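Local coordinates for protein sugar ABC transporter (Agrobacterium radiobacter, PDB 4RXT) that binds alpha-L-arabinopyranose and probably serves as the sugar-binding component of an ABC-type carbohydrate importer, at residues 122-125 / 126-130; 233-236 / 237-240; 179-182 / 183-187; 208-211 / 212-216. One frame throughout, in Å; residues are numbered along the deposited sequence.

Contact 1. Residues 122-125 / 126-130; sequences AAIK and AMTGK
Thr128 lies alongside Ile124, one helical turn further on, its side chain pointing the same way and its hydroxyl brought back over the Ile124 carbonyl. This is the C-terminal end of helix 109-128, where the last turn is closed by a threonine and a glycine. OG1 of Thr128 donates to Ile124 O over 2.8 Å and comes from above the carbonyl plane, 45° out of it. The backbone N of Thr128 uses the same oxygen at 2.9 Å, nearly along the C=O axis, so Ile124 O is gripped by two donors of one residue. With OG1 set between the backbone N and the carbonyl carbon (chi1 71°), the hydroxyl can face back into the helix and forward along the chain at once. Forward, Thr128 OG1 accepts from Lys130 N at 3.2 Å, which makes an ST turn and ties the departing chain to the helix end. Gly129 has a phi of 93°, at which a CB would press on the carbonyl O of Thr128; glycine suits the place, and its N still reaches Lys125 O at 2.7 Å.

The beta-branched Ile124 is the buried residue of the group and packs on Val195 of strand 194-199, as does Met127, which also touches Lys222 of strand 222-226. Lys125, on the exposed side, reaches Glu131 in a long, weak ion pair. The chain turning back brings Lys130 O 3.4 Å from Lys125 CA in a CA-H...O contact, and the same oxygen lies 3.5 Å from CG2 of Ile124.

Contact 2. Residues 233-236 / 237-240; sequences LGFL and KSGA
Residues 233-236 run directly into 237-240 through the last turn of helix 230-238, with Lys237 N bonded to Leu233 O at 3.1 Å and Ser238 N to Gly234 O at 2.9 Å. At Gly239 phi turns positive, 99°, where a CB would collide with the carbonyl O of Ser238; glycine therefore fits, and its N gives a weak bond to Phe235 O. The reversal brings Ala240 back to Phe235, their CA atoms 4.8 Å apart.

Ala240 turns its methyl toward the helix, and CB meets Phe235 CB at 4.0 Å, close to the root of the ring. This is the exit of the helix in a beta-alpha-beta unit, strand 222-226, helix 230-238, strand 243-246; the small alanine is buried here, touching Ala213 of helix 202-214 as well as Phe235. Ser238 has its hydroxyl between the backbone N and the carbonyl carbon (chi1 78°), which places OG 3.3 Å from Phe235 O and near the plane of the phenyl ring, at its edge. Lys237 suits the exposed side: its aliphatic part bends back along the helix, CG resting 3.5 Å from Leu233 O, and its side chain also touches Met285.

Contact 3. Residues 179-182 / 183-187; sequences TGLN and IMTDL
Residues 179-182 and 183-187 are consecutive turns of helix 177-190, joined by regular i to i+4 backbone bonds such as Ile183 N to Thr179 O at 2.8 Å. Thr179 and Ile183 cross at a slant, CG2 of the threonine meeting CD1 of the isoleucine at 3.9 Å. With OG1 beside the backbone N (chi1 -53°), where it bonds to Asp174, the Thr179 methyl CG2 stands anti to that N, beside the carbonyl carbon on the Ile183 side. Ile183 CG1 lies beside the Thr179 carbonyl oxygen, 3.2 Å from Thr179 O.

Another ridge carries Leu181 and Thr185 side by side. Thr185 CB is turned toward the preceding turn, with OG1 3.0 Å from Leu181 O, an oxygen that already accepts Thr185 N; CD2 of Leu181 flanks the hydroxyl at 3.9 Å. On the exposed side the Asp186 carboxylate folds back near Asn182 O, two acceptors that do not bond, while Asp186 N does bond to that oxygen at 2.9 Å.

Unbranched, buried Met184 packs with Ile183 and Leu187 on strands, and with Leu181 and Thr185 on helix 202-214; Asn182 and Asp186 stay exposed, as on an amphipathic helix covering the sheet of a periplasmic binding protein lobe.

Contact 4. Residues 208-211 / 212-216; sequences VGQA and IAENK
The C-terminal end of helix 202-214, in the beta-alpha-beta unit of strand 194-199, this helix and strand 222-226, carries a side-chain bond from Gln210 to Glu214 along its flank and is closed by Asn215 bonding back to Ala211. Gln210 NE2 donates to Glu214 OE2 over 2.8 Å. The bond is bent, and the amide nitrogen reaches OE2 from above the carboxylate plane, 42° out of it; amide and carboxylate are themselves turned 63° apart. Gln210 makes the reach by leaving the backbone with CG anti to N (chi1 -169°) and then bending at chi2, which swings the amide along the helix toward the next turn. Glu214 meets it with a chain extended beyond CG, and Glu214 CG passes 3.3 Å from Gln210 NE2. A long amide and a long acid, four residues apart, suit this partly open flank, where the Gln210 side chain also touches Lys231.

At the helix end the chain turns in a Schellman motif, Lys216 having positive phi and two bonds leading back into the last turn, one of them from Lys216 N to Ala213 O at 3.2 Å. Just before it, Asn215 supplies two donors to Ala211 O: its backbone N at 3.2 Å, above the carbonyl plane, and ND2 at 2.8 Å, only slightly tilted from it. The short asparagine side chain folds back over the last turn to do so.

The buried face is apolar: Val208 and Ile212 both rest on Val223 of strand 222-226. Ile212 CG1 also lies 3.4 Å from Val208 O, whose carbonyl accepts Ile212 N at 3.0 Å.

Along the chain the order is contact 1, contact 3, contact 4, contact 2, on helices 109-128, 177-190, 202-214 and 230-238. Contact 4 lies between two others: its centre is about 10 Å from those of contacts 3 and 2. Leu181 and Met184 pack on one flank of helix 202-214, while the Phe235 ring and Ala240 meet the other. Contact 1 stands apart, its nearest atoms about 9 Å from those of contacts 2 and 4, and reaches the mixed sheet that contacts 3 and 4 also pack on. The side chains of Leu233, Gly180 and Val208, of contacts 2, 3 and 4, are each about 13 Å from the bound sugar, so they belong to the body of the lobe and do not line the pocket.

Contact 1. Residues 122-125 / 126-130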
loop_
_atom_site.group_PDB
_atom_site.type_symbol
_atom_site.label_atom_id
_atom_site.label_comp_id
_atom_site.label_asym_id
_atom_site.label_seq_id
_atom_site.Cartn_x
_atom_site.Cartn_y
_atom_site.Cartn_z
ATOM N N ALA A 122 9.171 16.361 -10.445
ATOM C CA ALA A 122 10.589 16.674 -10.210
ATOM C C ALA A 122 11.466 15.798 -11.104
ATOM O O ALA A 122 12.492 16.258 -11.676
ATOM C CB ALA A 122 10.935 16.475 -8.740
ATOM N N ALA A 123 11.089 14.526 -11.227
ATOM C CA ALA A 123 11.885 13.587 -12.028
ATOM C C ALA A 123 11.848 13.942 -13.509
ATOM O O ALA A 123 12.891 13.901 -14.211
ATOM C CB ALA A 123 11.411 12.167 -11.788
ATOM N N ILE A 124 10.656 14.308 -13.981
ATOM C CA ILE A 124 10.508 14.742 -15.373
ATOM C C ILE A 124 11.335 16.025 -15.622
ATOM O O ILE A 124 11.980 16.178 -16.654
ATOM C CB ILE A 124 9.039 14.906 -15.770
ATOM C CG1 ILE A 124 8.392 13.519 -15.752
ATOM C CG2 ILE A 124 8.930 15.576 -17.128
ATOM C CD1 ILE A 124 6.887 13.560 -15.746
ATOM N N LYS A 125 11.275 16.960 -14.686
ATOM C CA LYS A 125 12.059 18.190 -14.785
ATOM C C LYS A 125 13.562 17.918 -14.847
ATOM O O LYS A 125 14.274 18.524 -15.643
ATOM C CB LYS A 125 11.762 19.096 -13.614
ATOM C CG LYS A 125 12.602 20.352 -13.574
ATOM C CD LYS A 125 11.940 21.415 -12.727
ATOM C CE LYS A 125 11.955 21.013 -11.293
ATOM N NZ LYS A 125 11.343 22.131 -10.537
ATOM N N ALA A 126 14.051 17.008 -14.009
ATOM C CA ALA A 126 15.471 16.678 -14.084
ATOM C C ALA A 126 15.841 16.091 -15.442
ATOM O O ALA A 126 16.916 16.360 -16.000
ATOM C CB ALA A 126 15.842 15.695 -12.974
ATOM N N MET A 127 14.977 15.246 -15.973
ATOM C CA MET A 127 15.249 14.568 -17.254
ATOM C C MET A 127 15.185 15.541 -18.442
ATOM O O MET A 127 16.001 15.520 -19.333
ATOM C CB MET A 127 14.268 13.410 -17.458
ATOM C CG MET A 127 14.388 12.665 -18.780
ATOM S SD MET A 127 13.256 11.261 -19.082
ATOM C CE MET A 127 11.653 12.026 -18.984
ATOM N N THR A 128 14.200 16.436 -18.427
ATOM C CA THR A 128 13.879 17.248 -19.610
ATOM C C THR A 128 14.076 18.748 -19.473
ATOM O O THR A 128 14.003 19.491 -20.480
ATOM C CB THR A 128 12.385 17.072 -19.964
ATOM O OG1 THR A 128 11.543 17.725 -18.978
ATOM C CG2 THR A 128 12.009 15.590 -20.110
ATOM N N GLY A 129 14.233 19.193 -18.233
ATOM C CA GLY A 129 14.341 20.608 -17.910
ATOM C C GLY A 129 13.060 21.314 -17.553
ATOM O O GLY A 129 13.087 22.486 -17.108
ATOM N N LYS A 130 11.945 20.617 -17.752
ATOM C CA LYS A 130 10.637 21.201 -17.489
ATOM C C LYS A 130 9.635 20.158 -17.045
ATOM O O LYS A 130 9.814 18.969 -17.230
ATOM C CB LYS A 130 10.155 22.011 -18.687
ATOM C CG LYS A 130 10.020 21.250 -19.982
ATOM C CD LYS A 130 10.059 22.154 -21.216
ATOM C CE LYS A 130 8.966 21.741 -22.212
ATOM N NZ LYS A 130 9.230 21.983 -23.668
#

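Contact 2. Residues 233-236 / 237-240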
loop_
_atom_site.group_PDB
_atom_site.type_symbol
_atom_site.label_atom_id
_atom_site.label_comp_id
_atom_site.label_asym_id
_atom_site.label_seq_id
_atom_site.Cartn_x
_atom_site.Cartn_y
_atom_site.Cartn_z
ATOM N N LEU A 233 14.063 -1.853 -4.931
ATOM C CA LEU A 233 15.234 -1.110 -4.456
ATOM C C LEU A 233 16.377 -1.235 -5.469
ATOM O O LEU A 233 17.095 -0.274 -5.716
ATOM C CB LEU A 233 15.647 -1.556 -3.064
ATOM C CG LEU A 233 14.675 -1.137 -1.953
ATOM C CD1 LEU A 233 15.097 -1.773 -0.626
ATOM C CD2 LEU A 233 14.535 0.377 -1.784
ATOM N N GLY A 234 16.494 -2.392 -6.113
ATOM C CA GLY A 234 17.451 -2.565 -7.220
ATOM C C GLY A 234 17.171 -1.609 -8.375
ATOM O O GLY A 234 18.079 -0.985 -8.935
ATOM N N PHE A 235 15.885 -1.444 -8.686
ATOM C CA PHE A 235 15.466 -0.538 -9.766
ATOM C C PHE A 235 15.715 0.927 -9.384
ATOM O O PHE A 235 16.041 1.755 -10.241
ATOM C CB PHE A 235 13.957 -0.699 -10.074
ATOM C CG PHE A 235 13.575 -2.044 -10.694
ATOM C CD1 PHE A 235 14.472 -2.756 -11.495
ATOM C CD2 PHE A 235 12.338 -2.557 -10.490
ATOM C CE1 PHE A 235 14.131 -3.980 -12.042
ATOM C CE2 PHE A 235 11.966 -3.752 -11.050
ATOM C CZ PHE A 235 12.846 -4.479 -11.831
ATOM N N LEU A 236 15.553 1.252 -8.104
ATOM C CA LEU A 236 15.861 2.614 -7.644
ATOM C C LEU A 236 17.359 2.952 -7.849
ATOM O O LEU A 236 17.750 4.001 -8.347
ATOM C CB LEU A 236 15.450 2.765 -6.187
ATOM C CG LEU A 236 15.497 4.193 -5.652
ATOM C CD1 LEU A 236 14.475 5.040 -6.385
ATOM C CD2 LEU A 236 15.196 4.229 -4.164
ATOM N N LYS A 237 18.198 1.980 -7.566
ATOM C CA LYS A 237 19.625 2.191 -7.713
ATOM C C LYS A 237 20.043 2.189 -9.179
ATOM O O LYS A 237 20.947 2.944 -9.577
ATOM C CB LYS A 237 20.338 1.118 -6.940
ATOM C CG LYS A 237 20.215 1.360 -5.462
ATOM C CD LYS A 237 21.167 0.512 -4.667
ATOM C CE LYS A 237 20.789 -0.958 -4.676
ATOM N NZ LYS A 237 21.316 -1.642 -3.458
ATOM N N SER A 238 19.401 1.330 -9.973
ATOM C CA SER A 238 19.771 1.180 -11.379
ATOM C C SER A 238 19.254 2.354 -12.209
ATOM O O SER A 238 19.752 2.602 -13.310
ATOM C CB SER A 238 19.249 -0.127 -11.975
ATOM O OG SER A 238 17.853 -0.051 -12.295
ATOM N N GLY A 239 18.236 3.046 -11.681
ATOM C CA GLY A 239 17.591 4.154 -12.358
ATOM C C GLY A 239 16.300 3.787 -13.060
ATOM O O GLY A 239 15.631 4.653 -13.601
ATOM N N ALA A 240 15.936 2.508 -13.057
ATOM C CA ALA A 240 14.642 2.107 -13.676
ATOM C C ALA A 240 13.424 2.656 -12.962
ATOM O O ALA A 240 12.386 2.796 -13.573
ATOM C CB ALA A 240 14.512 0.597 -13.805
#

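Contact 3. Residues 179-182 / 183-187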
loop_
_atom_site.group_PDB
_atom_site.type_symbol
_atom_site.label_atom_id
_atom_site.label_comp_id
_atom_site.label_asym_id
_atom_site.label_seq_id
_atom_site.Cartn_x
_atom_site.Cartn_y
_atom_site.Cartn_z
ATOM N N THR A 179 0.992 -8.364 -15.150
ATOM C CA THR A 179 0.003 -7.550 -15.840
ATOM C C THR A 179 0.407 -6.063 -15.892
ATOM O O THR A 179 0.256 -5.422 -16.921
ATOM C CB THR A 179 -1.369 -7.740 -15.204
ATOM O OG1 THR A 179 -1.667 -9.142 -15.140
ATOM C CG2 THR A 179 -2.421 -7.030 -16.051
ATOM N N GLY A 180 0.952 -5.562 -14.787
ATOM C CA GLY A 180 1.613 -4.241 -14.752
ATOM C C GLY A 180 2.672 -4.064 -15.844
ATOM O O GLY A 180 2.737 -3.053 -16.562
ATOM N N LEU A 181 3.529 -5.073 -15.921
ATOM C CA LEU A 181 4.544 -5.108 -16.935
ATOM C C LEU A 181 3.960 -4.987 -18.364
ATOM O O LEU A 181 4.398 -4.169 -19.178
ATOM C CB LEU A 181 5.393 -6.372 -16.714
ATOM C CG LEU A 181 6.730 -6.443 -17.454
ATOM C CD1 LEU A 181 7.597 -7.549 -16.872
ATOM C CD2 LEU A 181 6.584 -6.709 -18.922
ATOM N N ASN A 182 2.983 -5.834 -18.664
ATOM C CA ASN A 182 2.329 -5.840 -19.956
ATOM C C ASN A 182 1.581 -4.535 -20.248
ATOM O O ASN A 182 1.695 -4.025 -21.339
ATOM C CB ASN A 182 1.386 -7.041 -20.069
ATOM C CG ASN A 182 2.091 -8.389 -20.165
ATOM O OD1 ASN A 182 3.258 -8.508 -20.507
ATOM N ND2 ASN A 182 1.322 -9.432 -19.875
ATOM N N ILE A 183 0.885 -3.994 -19.254
ATOM C CA ILE A 183 0.190 -2.710 -19.430
ATOM C C ILE A 183 1.226 -1.639 -19.780
ATOM O O ILE A 183 1.037 -0.872 -20.699
ATOM C CB ILE A 183 -0.543 -2.319 -18.172
ATOM C CG1 ILE A 183 -1.782 -3.195 -17.989
ATOM C CG2 ILE A 183 -1.041 -0.884 -18.290
ATOM C CD1 ILE A 183 -2.393 -3.122 -16.614
ATOM N N MET A 184 2.352 -1.608 -19.044
ATOM C CA MET A 184 3.346 -0.571 -19.279
ATOM C C MET A 184 3.915 -0.658 -20.694
ATOM O O MET A 184 4.013 0.364 -21.407
ATOM C CB MET A 184 4.474 -0.622 -18.225
ATOM C CG MET A 184 5.515 0.480 -18.372
ATOM S SD MET A 184 4.983 2.150 -17.909
ATOM C CE MET A 184 3.703 2.685 -18.992
ATOM N N THR A 185 4.235 -1.881 -21.116
ATOM C CA THR A 185 4.804 -2.111 -22.443
ATOM C C THR A 185 3.778 -1.709 -23.536
ATOM O O THR A 185 4.137 -1.077 -24.543
ATOM C CB THR A 185 5.250 -3.590 -22.585
ATOM O OG1 THR A 185 6.206 -3.919 -21.548
ATOM C CG2 THR A 185 5.959 -3.774 -23.890
ATOM N N ASP A 186 2.506 -2.050 -23.290
ATOM C CA ASP A 186 1.423 -1.736 -24.236
ATOM C C ASP A 186 1.245 -0.232 -24.361
ATOM O O ASP A 186 1.156 0.308 -25.467
ATOM C CB ASP A 186 0.059 -2.331 -23.810
ATOM C CG ASP A 186 -0.011 -3.873 -23.903
ATOM O OD1 ASP A 186 0.947 -4.524 -24.385
ATOM O OD2 ASP A 186 -1.061 -4.445 -23.493
ATOM N N LEU A 187 1.243 0.426 -23.217
ATOM C CA LEU A 187 0.995 1.871 -23.134
ATOM C C LEU A 187 2.042 2.651 -23.878
ATOM O O LEU A 187 1.764 3.535 -24.657
ATOM C CB LEU A 187 0.914 2.371 -21.668
ATOM C CG LEU A 187 -0.367 2.089 -20.868
ATOM C CD1 LEU A 187 -0.244 2.564 -19.423
ATOM C CD2 LEU A 187 -1.600 2.668 -21.546
#

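Contact 4. Residues 208-211 / 212-216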
loop_
_atom_site.group_PDB
_atom_site.type_symbol
_atom_site.label_atom_id
_atom_site.label_comp_id
_atom_site.label_asym_id
_atom_site.label_seq_id
_atom_site.Cartn_x
_atom_site.Cartn_y
_atom_site.Cartn_z
ATOM N N VAL A 208 6.007 -2.487 -13.427
ATOM C CA VAL A 208 6.346 -1.319 -14.246
ATOM C C VAL A 208 7.871 -1.092 -14.275
ATOM O O VAL A 208 8.461 -0.832 -15.341
ATOM C CB VAL A 208 5.623 -0.062 -13.727
ATOM C CG1 VAL A 208 6.105 1.210 -14.428
ATOM C CG2 VAL A 208 4.137 -0.262 -13.919
ATOM N N GLY A 209 8.507 -1.195 -13.114
ATOM C CA GLY A 209 9.943 -1.077 -13.051
ATOM C C GLY A 209 10.601 -2.105 -13.948
ATOM O O GLY A 209 11.583 -1.779 -14.656
ATOM N N GLN A 210 10.101 -3.338 -13.899
ATOM C CA GLN A 210 10.639 -4.447 -14.720
ATOM C C GLN A 210 10.547 -4.082 -16.201
ATOM O O GLN A 210 11.468 -4.280 -16.968
ATOM C CB GLN A 210 9.937 -5.767 -14.417
ATOM C CG GLN A 210 10.585 -7.023 -15.000
ATOM C CD GLN A 210 11.881 -7.426 -14.322
ATOM O OE1 GLN A 210 11.950 -7.539 -13.095
ATOM N NE2 GLN A 210 12.892 -7.698 -15.117
ATOM N N ALA A 211 9.410 -3.543 -16.622
ATOM C CA ALA A 211 9.233 -3.138 -18.025
ATOM C C ALA A 211 10.253 -2.069 -18.471
ATOM O O ALA A 211 10.849 -2.130 -19.576
ATOM C CB ALA A 211 7.812 -2.588 -18.260
ATOM N N ILE A 212 10.448 -1.071 -17.603
ATOM C CA ILE A 212 11.414 -0.028 -17.893
ATOM C C ILE A 212 12.864 -0.557 -17.900
ATOM O O ILE A 212 13.623 -0.233 -18.823
ATOM C CB ILE A 212 11.253 1.135 -16.896
ATOM C CG1 ILE A 212 9.851 1.796 -17.064
ATOM C CG2 ILE A 212 12.328 2.206 -17.090
ATOM C CD1 ILE A 212 9.390 2.094 -18.481
ATOM N N ALA A 213 13.219 -1.380 -16.912
ATOM C CA ALA A 213 14.581 -1.993 -16.831
ATOM C C ALA A 213 14.868 -2.846 -18.076
ATOM O O ALA A 213 15.938 -2.718 -18.726
ATOM C CB ALA A 213 14.709 -2.864 -15.585
ATOM N N GLU A 214 13.932 -3.739 -18.407
ATOM C CA GLU A 214 14.160 -4.723 -19.473
ATOM C C GLU A 214 14.285 -4.091 -20.833
ATOM O O GLU A 214 14.972 -4.576 -21.704
ATOM C CB GLU A 214 13.055 -5.780 -19.495
ATOM C CG GLU A 214 13.069 -6.756 -18.310
ATOM C CD GLU A 214 11.876 -7.700 -18.311
ATOM O OE1 GLU A 214 10.904 -7.468 -19.082
ATOM O OE2 GLU A 214 11.936 -8.669 -17.511
ATOM N N ASN A 215 13.627 -2.953 -21.013
ATOM C CA ASN A 215 13.637 -2.270 -22.283
ATOM C C ASN A 215 14.585 -1.099 -22.330
ATOM O O ASN A 215 14.673 -0.393 -23.337
ATOM C CB ASN A 215 12.205 -1.824 -22.610
ATOM C CG ASN A 215 11.343 -2.999 -22.963
ATOM O OD1 ASN A 215 11.552 -3.634 -23.994
ATOM N ND2 ASN A 215 10.395 -3.317 -22.113
ATOM N N LYS A 216 15.342 -0.925 -21.250
ATOM C CA LYS A 216 16.391 0.117 -21.205
ATOM C C LYS A 216 15.838 1.505 -21.387
ATOM O O LYS A 216 16.366 2.311 -22.137
ATOM C CB LYS A 216 17.481 -0.146 -22.253
ATOM C CG LYS A 216 17.912 -1.611 -22.383
ATOM C CD LYS A 216 18.413 -2.183 -21.096
ATOM C CE LYS A 216 18.814 -3.640 -21.264
ATOM N NZ LYS A 216 19.556 -4.164 -20.070
#